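Local structure of LAO/AO transport system kinase (Escherichia coli, 2P67) at residues E32-P36 with R37-L41; L280-Q283 with T284-E287; G319-Q322 with L323-I327. The protein belongs to the MeaB family of P-loop NTPases and is probably a nucleotide-binding protein of the GTPase type. All coordinates share one frame; numbering follows the deposited sequence. Where two conformers were deposited one is given.

Interaction 1: residues E32-P36 with R37-L41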
loop_
_atom_site.group_PDB
_atom_site.type_symbol
_atom_site.label_atom_id
_atom_site.label_comp_id
_atom_site.label_asym_id
_atom_site.label_seq_id
_atom_site.Cartn_x
_atom_site.Cartn_y
_atom_site.Cartn_z
ATOM N N GLU A 32 25.871 -5.702 16.534
ATOM C CA GLU A 32 24.780 -6.316 17.302
ATOM C C GLU A 32 24.834 -6.104 18.827
ATOM O O GLU A 32 23.897 -6.479 19.554
ATOM C CB GLU A 32 24.724 -7.805 16.998
ATOM C CG GLU A 32 24.343 -8.127 15.572
ATOM C CD GLU A 32 24.262 -9.616 15.348
ATOM O OE1 GLU A 32 25.170 -10.328 15.842
ATOM O OE2 GLU A 32 23.286 -10.072 14.693
ATOM N N SER A 33 25.933 -5.540 19.319
ATOM C CA SER A 33 26.074 -5.274 20.747
ATOM C C SER A 33 25.243 -4.075 21.191
ATOM O O SER A 33 25.169 -3.072 20.495
ATOM C CB SER A 33 27.534 -5.035 21.104
ATOM O OG SER A 33 27.675 -4.788 22.495
ATOM N N ARG A 34 24.621 -4.201 22.359
ATOM C CA ARG A 34 23.851 -3.106 22.958
ATOM C C ARG A 34 24.664 -2.298 23.983
ATOM O O ARG A 34 24.183 -1.320 24.549
ATOM C CB ARG A 34 22.557 -3.648 23.576
ATOM C CG ARG A 34 21.568 -4.151 22.524
ATOM C CD ARG A 34 20.218 -4.475 23.138
ATOM N NE ARG A 34 20.288 -5.663 23.980
ATOM C CZ ARG A 34 20.096 -6.906 23.543
ATOM N NH1 ARG A 34 19.817 -7.142 22.263
ATOM N NH2 ARG A 34 20.177 -7.918 24.394
ATOM N N HIS A 35 25.905 -2.713 24.211
ATOM C CA HIS A 35 26.823 -1.942 25.040
ATOM C C HIS A 35 27.035 -0.559 24.417
ATOM O O HIS A 35 27.452 -0.457 23.255
ATOM C CB HIS A 35 28.150 -2.681 25.178
ATOM C CG HIS A 35 29.085 -2.075 26.179
ATOM N ND1 HIS A 35 28.713 -1.804 27.480
ATOM C CD2 HIS A 35 30.387 -1.716 26.075
ATOM C CE1 HIS A 35 29.742 -1.288 28.127
ATOM N NE2 HIS A 35 30.772 -1.231 27.300
ATOM N N PRO A 36 26.705 0.509 25.175
ATOM C CA PRO A 36 26.761 1.885 24.668
ATOM C C PRO A 36 28.058 2.253 23.954
ATOM O O PRO A 36 28.020 2.991 22.973
ATOM C CB PRO A 36 26.536 2.728 25.928
ATOM C CG PRO A 36 25.616 1.869 26.759
ATOM C CD PRO A 36 26.185 0.462 26.560
ATOM N N ARG A 37 29.187 1.727 24.425
ATOM C CA ARG A 37 30.484 1.989 23.805
ATOM C C ARG A 37 30.572 1.385 22.405
ATOM O O ARG A 37 31.091 2.011 21.465
ATOM C CB ARG A 37 31.600 1.413 24.674
ATOM C CG ARG A 37 32.989 1.679 24.120
ATOM C CD ARG A 37 34.039 0.927 24.912
ATOM N NE ARG A 37 34.226 1.456 26.262
ATOM C CZ ARG A 37 34.908 2.564 26.548
ATOM N NH1 ARG A 37 35.030 2.949 27.814
ATOM N NH2 ARG A 37 35.468 3.289 25.573
ATOM N N HIS A 38 30.074 0.157 22.296
ATOM C CA HIS A 38 30.044 -0.588 21.043
ATOM C C HIS A 38 29.098 0.099 20.057
ATOM O O HIS A 38 29.370 0.146 18.858
ATOM C CB HIS A 38 29.574 -2.017 21.300
ATOM C CG HIS A 38 30.510 -2.828 22.147
ATOM N ND1 HIS A 38 30.100 -3.945 22.840
ATOM C CD2 HIS A 38 31.834 -2.690 22.407
ATOM C CE1 HIS A 38 31.132 -4.473 23.478
ATOM N NE2 HIS A 38 32.195 -3.726 23.239
ATOM N N GLN A 39 27.987 0.627 20.569
ATOM C CA GLN A 39 27.047 1.372 19.719
ATOM C C GLN A 39 27.686 2.609 19.077
ATOM O O GLN A 39 27.459 2.877 17.892
ATOM C CB GLN A 39 25.763 1.714 20.486
ATOM C CG GLN A 39 24.906 0.493 20.747
ATOM C CD GLN A 39 23.763 0.754 21.714
ATOM O OE1 GLN A 39 23.823 1.663 22.547
ATOM N NE2 GLN A 39 22.722 -0.067 21.624
ATOM N N ALA A 40 28.497 3.355 19.828
ATOM C CA ALA A 40 29.227 4.510 19.247
ATOM C C ALA A 40 30.364 4.139 18.258
ATOM O O ALA A 40 30.573 4.800 17.224
ATOM C CB ALA A 40 29.761 5.416 20.352
ATOM N N LEU A 41 31.119 3.100 18.585
ATOM C CA LEU A 41 32.140 2.619 17.661
ATOM C C LEU A 41 31.497 2.037 16.387
ATOM O O LEU A 41 32.036 2.184 15.281
ATOM C CB LEU A 41 33.023 1.581 18.337
ATOM C CG LEU A 41 34.201 1.059 17.521
ATOM C CD1 LEU A 41 35.210 2.178 17.197
ATOM C CD2 LEU A 41 34.847 -0.107 18.261
HETATM O O HOH W 1 32.217 1.099 28.763
#

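Interaction 2: residues L280-Q283 with T284-E287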
loop_
_atom_site.group_PDB
_atom_site.type_symbol
_atom_site.label_atom_id
_atom_site.label_comp_id
_atom_site.label_asym_id
_atom_site.label_seq_id
_atom_site.Cartn_x
_atom_site.Cartn_y
_atom_site.Cartn_z
ATOM N N LEU A 280 14.897 6.123 5.038
ATOM C CA LEU A 280 15.152 7.311 5.853
ATOM C C LEU A 280 13.857 8.081 6.170
ATOM O O LEU A 280 13.617 8.459 7.313
ATOM C CB LEU A 280 16.143 8.240 5.149
ATOM C CG LEU A 280 17.628 7.917 5.310
ATOM C CD1 LEU A 280 18.481 8.655 4.244
ATOM C CD2 LEU A 280 18.073 8.280 6.711
ATOM N N ARG A 281 13.030 8.297 5.152
ATOM C CA ARG A 281 11.799 9.050 5.300
ATOM C C ARG A 281 10.839 8.306 6.229
ATOM O O ARG A 281 10.332 8.885 7.194
ATOM C CB ARG A 281 11.176 9.286 3.919
ATOM C CG ARG A 281 9.854 10.062 3.904
ATOM C CD ARG A 281 9.975 11.418 4.580
ATOM N NE ARG A 281 8.754 12.215 4.458
ATOM C CZ ARG A 281 8.599 13.232 3.616
ATOM N NH1 ARG A 281 9.593 13.590 2.799
ATOM N NH2 ARG A 281 7.451 13.896 3.594
ATOM N N LYS A 282 10.599 7.024 5.942
ATOM C CA LYS A 282 9.675 6.234 6.750
ATOM C C LYS A 282 10.134 6.124 8.210
ATOM O O LYS A 282 9.331 6.294 9.128
ATOM C CB LYS A 282 9.410 4.855 6.127
ATOM C CG LYS A 282 8.200 4.103 6.719
ATOM C CD LYS A 282 6.914 4.941 6.669
ATOM C CE LYS A 282 5.690 4.150 7.093
ATOM N NZ LYS A 282 4.433 4.857 6.741
ATOM N N GLN A 283 11.423 5.880 8.441
ATOM C CA GLN A 283 11.886 5.762 9.823
ATOM C C GLN A 283 11.806 7.082 10.583
ATOM O O GLN A 283 11.513 7.093 11.776
ATOM C CB GLN A 283 13.296 5.163 9.902
ATOM C CG GLN A 283 13.394 3.734 9.375
ATOM C CD GLN A 283 12.510 2.740 10.121
ATOM O OE1 GLN A 283 11.497 2.284 9.596
ATOM N NE2 GLN A 283 12.898 2.394 11.343
ATOM N N THR A 284 12.044 8.187 9.887
ATOM C CA THR A 284 11.963 9.520 10.489
ATOM C C THR A 284 10.517 9.821 10.894
ATOM O O THR A 284 10.244 10.214 12.040
ATOM C CB THR A 284 12.477 10.596 9.521
ATOM O OG1 THR A 284 13.860 10.346 9.244
ATOM C CG2 THR A 284 12.322 12.009 10.116
ATOM N N GLU A 285 9.599 9.606 9.954
ATOM C CA GLU A 285 8.171 9.755 10.233
ATOM C C GLU A 285 7.710 8.863 11.381
ATOM O O GLU A 285 6.998 9.322 12.275
ATOM C CB GLU A 285 7.348 9.436 8.988
ATOM C CG GLU A 285 7.438 10.473 7.887
ATOM C CD GLU A 285 6.695 10.048 6.643
ATOM O OE1 GLU A 285 6.074 8.958 6.659
ATOM O OE2 GLU A 285 6.721 10.799 5.649
ATOM N N GLU A 286 8.116 7.595 11.351
ATOM C CA GLU A 286 7.631 6.592 12.309
ATOM C C GLU A 286 8.113 6.836 13.730
ATOM O O GLU A 286 7.408 6.522 14.683
ATOM C CB GLU A 286 7.979 5.170 11.865
ATOM C CG GLU A 286 7.076 4.640 10.756
ATOM C CD GLU A 286 7.294 3.155 10.450
ATOM O OE1 GLU A 286 8.028 2.474 11.207
ATOM O OE2 GLU A 286 6.728 2.667 9.442
ATOM N N GLU A 287 9.311 7.397 13.867
ATOM C CA GLU A 287 9.825 7.781 15.177
ATOM C C GLU A 287 8.998 8.929 15.772
ATOM O O GLU A 287 8.569 8.846 16.929
ATOM C CB GLU A 287 11.309 8.148 15.090
ATOM C CG GLU A 287 11.838 8.899 16.299
ATOM C CD GLU A 287 13.245 8.489 16.702
ATOM O OE1 GLU A 287 13.729 7.418 16.256
ATOM O OE2 GLU A 287 13.863 9.244 17.488
HETATM O O HOH W 2 5.468 13.329 5.647
HETATM O O HOH W 3 4.276 7.813 8.366
#

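Interaction 3: residues G319-Q322 with L323-I327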
loop_
_atom_site.group_PDB
_atom_site.type_symbol
_atom_site.label_atom_id
_atom_site.label_comp_id
_atom_site.label_asym_id
_atom_site.label_seq_id
_atom_site.Cartn_x
_atom_site.Cartn_y
_atom_site.Cartn_z
ATOM N N GLY A 319 -13.474 15.900 15.670
ATOM C CA GLY A 319 -12.496 14.955 16.202
ATOM C C GLY A 319 -11.076 15.355 15.807
ATOM O O GLY A 319 -10.169 15.432 16.657
ATOM N N LEU A 320 -10.897 15.639 14.520
ATOM C CA LEU A 320 -9.589 16.009 13.992
ATOM C C LEU A 320 -9.084 17.320 14.583
ATOM O O LEU A 320 -7.944 17.398 15.039
ATOM C CB LEU A 320 -9.621 16.080 12.461
ATOM C CG LEU A 320 -8.296 16.407 11.757
ATOM C CD1 LEU A 320 -7.285 15.282 11.965
ATOM C CD2 LEU A 320 -8.526 16.659 10.280
ATOM N N ARG A 321 -9.933 18.349 14.564
ATOM C CA ARG A 321 -9.563 19.664 15.107
ATOM C C ARG A 321 -9.060 19.582 16.545
ATOM O O ARG A 321 -8.021 20.147 16.882
ATOM C CB ARG A 321 -10.733 20.646 15.006
ATOM C CG ARG A 321 -10.391 22.074 15.438
ATOM C CD ARG A 321 -11.602 22.986 15.370
ATOM N NE ARG A 321 -12.668 22.580 16.292
ATOM C CZ ARG A 321 -13.819 22.012 15.930
ATOM N NH1 ARG A 321 -14.093 21.763 14.647
ATOM N NH2 ARG A 321 -14.708 21.698 16.859
ATOM N N GLN A 322 -9.794 18.877 17.398
ATOM C CA GLN A 322 -9.417 18.809 18.798
ATOM C C GLN A 322 -8.158 17.974 19.017
ATOM O O GLN A 322 -7.372 18.270 19.916
ATOM C CB GLN A 322 -10.577 18.331 19.664
ATOM C CG GLN A 322 -10.952 16.876 19.539
ATOM C CD GLN A 322 -12.141 16.540 20.416
ATOM O OE1 GLN A 322 -13.017 17.381 20.642
ATOM N NE2 GLN A 322 -12.176 15.310 20.923
ATOM N N LEU A 323 -7.948 16.946 18.198
ATOM C CA LEU A 323 -6.667 16.249 18.232
ATOM C C LEU A 323 -5.519 17.195 17.866
ATOM O O LEU A 323 -4.488 17.199 18.540
ATOM C CB LEU A 323 -6.672 15.012 17.323
ATOM C CG LEU A 323 -7.433 13.820 17.902
ATOM C CD1 LEU A 323 -7.701 12.797 16.790
ATOM C CD2 LEU A 323 -6.696 13.213 19.105
ATOM N N SER A 324 -5.720 18.007 16.828
ATOM C CA SER A 324 -4.714 18.977 16.376
ATOM C C SER A 324 -4.395 19.999 17.459
ATOM O O SER A 324 -3.231 20.297 17.724
ATOM C CB SER A 324 -5.194 19.711 15.126
ATOM O OG SER A 324 -5.259 18.841 14.015
ATOM N N GLU A 325 -5.438 20.540 18.078
ATOM C CA GLU A 325 -5.276 21.484 19.185
ATOM C C GLU A 325 -4.531 20.854 20.359
ATOM O O GLU A 325 -3.635 21.485 20.931
ATOM C CB GLU A 325 -6.639 22.029 19.637
ATOM C CG GLU A 325 -7.323 22.900 18.593
ATOM C CD GLU A 325 -8.693 23.422 19.024
ATOM O OE1 GLU A 325 -9.270 22.941 20.031
ATOM O OE2 GLU A 325 -9.204 24.325 18.329
ATOM N N PHE A 326 -4.897 19.624 20.724
ATOM C CA PHE A 326 -4.194 18.908 21.787
ATOM C C PHE A 326 -2.702 18.789 21.475
ATOM O O PHE A 326 -1.862 19.028 22.351
ATOM C CB PHE A 326 -4.800 17.527 22.029
ATOM C CG PHE A 326 -4.246 16.824 23.242
ATOM C CD1 PHE A 326 -4.893 16.920 24.477
ATOM C CD2 PHE A 326 -3.085 16.053 23.150
ATOM C CE1 PHE A 326 -4.385 16.268 25.599
ATOM C CE2 PHE A 326 -2.573 15.390 24.268
ATOM C CZ PHE A 326 -3.225 15.500 25.496
ATOM N N ILE A 327 -2.381 18.439 20.227
ATOM C CA ILE A 327 -0.986 18.308 19.785
ATOM C C ILE A 327 -0.217 19.641 19.822
ATOM O O ILE A 327 0.901 19.687 20.340
ATOM C CB ILE A 327 -0.885 17.620 18.399
ATOM C CG1 ILE A 327 -1.294 16.151 18.518
ATOM C CG2 ILE A 327 0.534 17.740 17.815
ATOM C CD1 ILE A 327 -1.868 15.576 17.263
#

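Interaction 1: residues E32-P36 with R37-L41
Ser-33 and His-38 meet side chain to side chain where the chain leaves a loop and enters helix 36-49. The contact is a helix N-terminus with His-35 at the N-cap position and an ST turn that ends on it. Ser-33 OG lies 2.6 Å from His-38 ND1, in the plane of the ring and at its edge. This is a short hydrogen bond, and either partner could be the donor. OG stands anti to the backbone N of Ser-33 (chi1 -180°), which turns it to the helix. The same Ser-33 OG accepts from His-35 N at 3.2 Å, which closes the ST turn. One hydroxyl thus ties the loop both to itself and to the first turn.

The two histidine rings form an edge-to-face pair, with centroids 4.8 Å apart and planes at 69°. His-35 CD2 sits over the centre of the His-38 ring. The backbone completes the turn. His-35 O takes a good bond from Gln-39 N (2.9 Å) and a weak one from His-38 N. Gln-39 CG makes a van der Waals contact with Ser-33 O (3.6 Å). Further out, the Glu-32 carboxylate is held by a salt bridge to Arg-122, and His-38 packs on Leu-30 of helix 21-32. This is a surface contact joining two successive helices. At its outer end a water bridges His-35 NE2 and Arg-37 NE, accepting from Arg-37 NE at 3.2 Å.

Interaction 2: residues L280-Q283 with T284-E287
Thr-284 N and Glu-285 N bond to Leu-280 O and Arg-281 O in the regular i to i+4 pattern of an alpha-helix, and Glu-286 and Glu-287 continue it within helix 267-294. Leu-280 O takes a second bond, from Thr-284 OG1 at 2.7 Å. The hydroxyl and the amide reach this oxygen from opposite faces of the carbonyl plane. The hydroxyl of the buried Thr-284 is thereby satisfied within the helix.

Arg-281 and Glu-285 form an i to i+4 salt bridge. Arg-281 NE gives its N-H to Glu-285 OE2 at 2.7 Å, on the anti side and 30° out of the carboxylate plane. The guanidinium and carboxylate planes stand 76° apart. Arg-281 bends at chi2 (56°), which carries NE along the helix to the acid. One water accepts from Arg-281 NH2 and donates to Glu-285 OE2.

In the conformer given, Lys-282 lies across Glu-286, with Lys-282 NZ 4.2 Å from Glu-286 OE2, beyond a salt bridge. A second water donates to Glu-285 OE1 and, in this conformer, takes a weak bond from Lys-282 NZ. Phe-293 of the second subunit makes a cation-pi contact with Arg-281. Glu-285 therefore probably offsets the charge of an arginine that also serves the subunit interface.

Interaction 3: residues G319-Q322 with L323-I327
Leu-323 packs against the backbone of Gly-319, one turn earlier in helix 316-328, and this is the tight side of the contact. Leu-323 CG lies 3.4 Å from Gly-319 O. Leu-323 N bonds to Gly-319 O at 3.1 Å. Both residues are buried. Leu-323 also rests on Tyr-301 and Tyr-302 of helix 296-310, and on Thr-284 of the second subunit. The two C-terminal helices of the chain thus pair here as a helical hairpin.

Ser-324 N donates to Leu-320 O at 2.9 Å. Ser-324 OG stands 3.2 Å from Leu-320 O. It also makes a weak hydrogen bond with Glu-287 OE2 of the second subunit, and which acceptor takes its proton is not settled. Gln-322 CG sits between the backbone N and the carbonyl carbon (chi1 72°), close to Leu-323 N. The chain then runs extended to an amide whose NE2 bonds to Thr-305 OG1 of helix 296-310.

The looser side carries Arg-321 and Glu-325, of which Glu-325 is the exposed partner. They lie side by side and point the same way, with guanidinium and carboxylate planes 67° apart. Arg-321 NE and Glu-325 OE2 are 4.4 Å apart, beyond a salt bridge. Arg-321 CG comes nearer to Glu-325 OE2, at 3.9 Å. Arg-321 NH2 bonds to Thr-318 OG1, and Arg-321 also packs on Thr-43 of the second subunit. Between Arg-321 and Glu-325 the hydrogen bond is the backbone one, and their charged groups probably attract each other only weakly.

How the interactions relate
The contacts come in order along the chain: interaction 1 at the start of helix 36-49, interaction 2 in helix 267-294 and interaction 3 in helix 316-328. None touches another within the chain. The centres of interactions 1 and 2 are about 22 Å apart, as are those of 2 and 3, while 1 and 3 are about 40 Å apart. Interaction 1 spans a loop and a helix start; the others lie wholly within helices. None includes a strand of the parallel sheet. Across the subunit interface, Gln-283 and Thr-284 pack on Leu-320 and Leu-323 of the other chain. Interactions 2 and 3 thus contribute to that interface, which helix 36-49 also reaches through Thr-43.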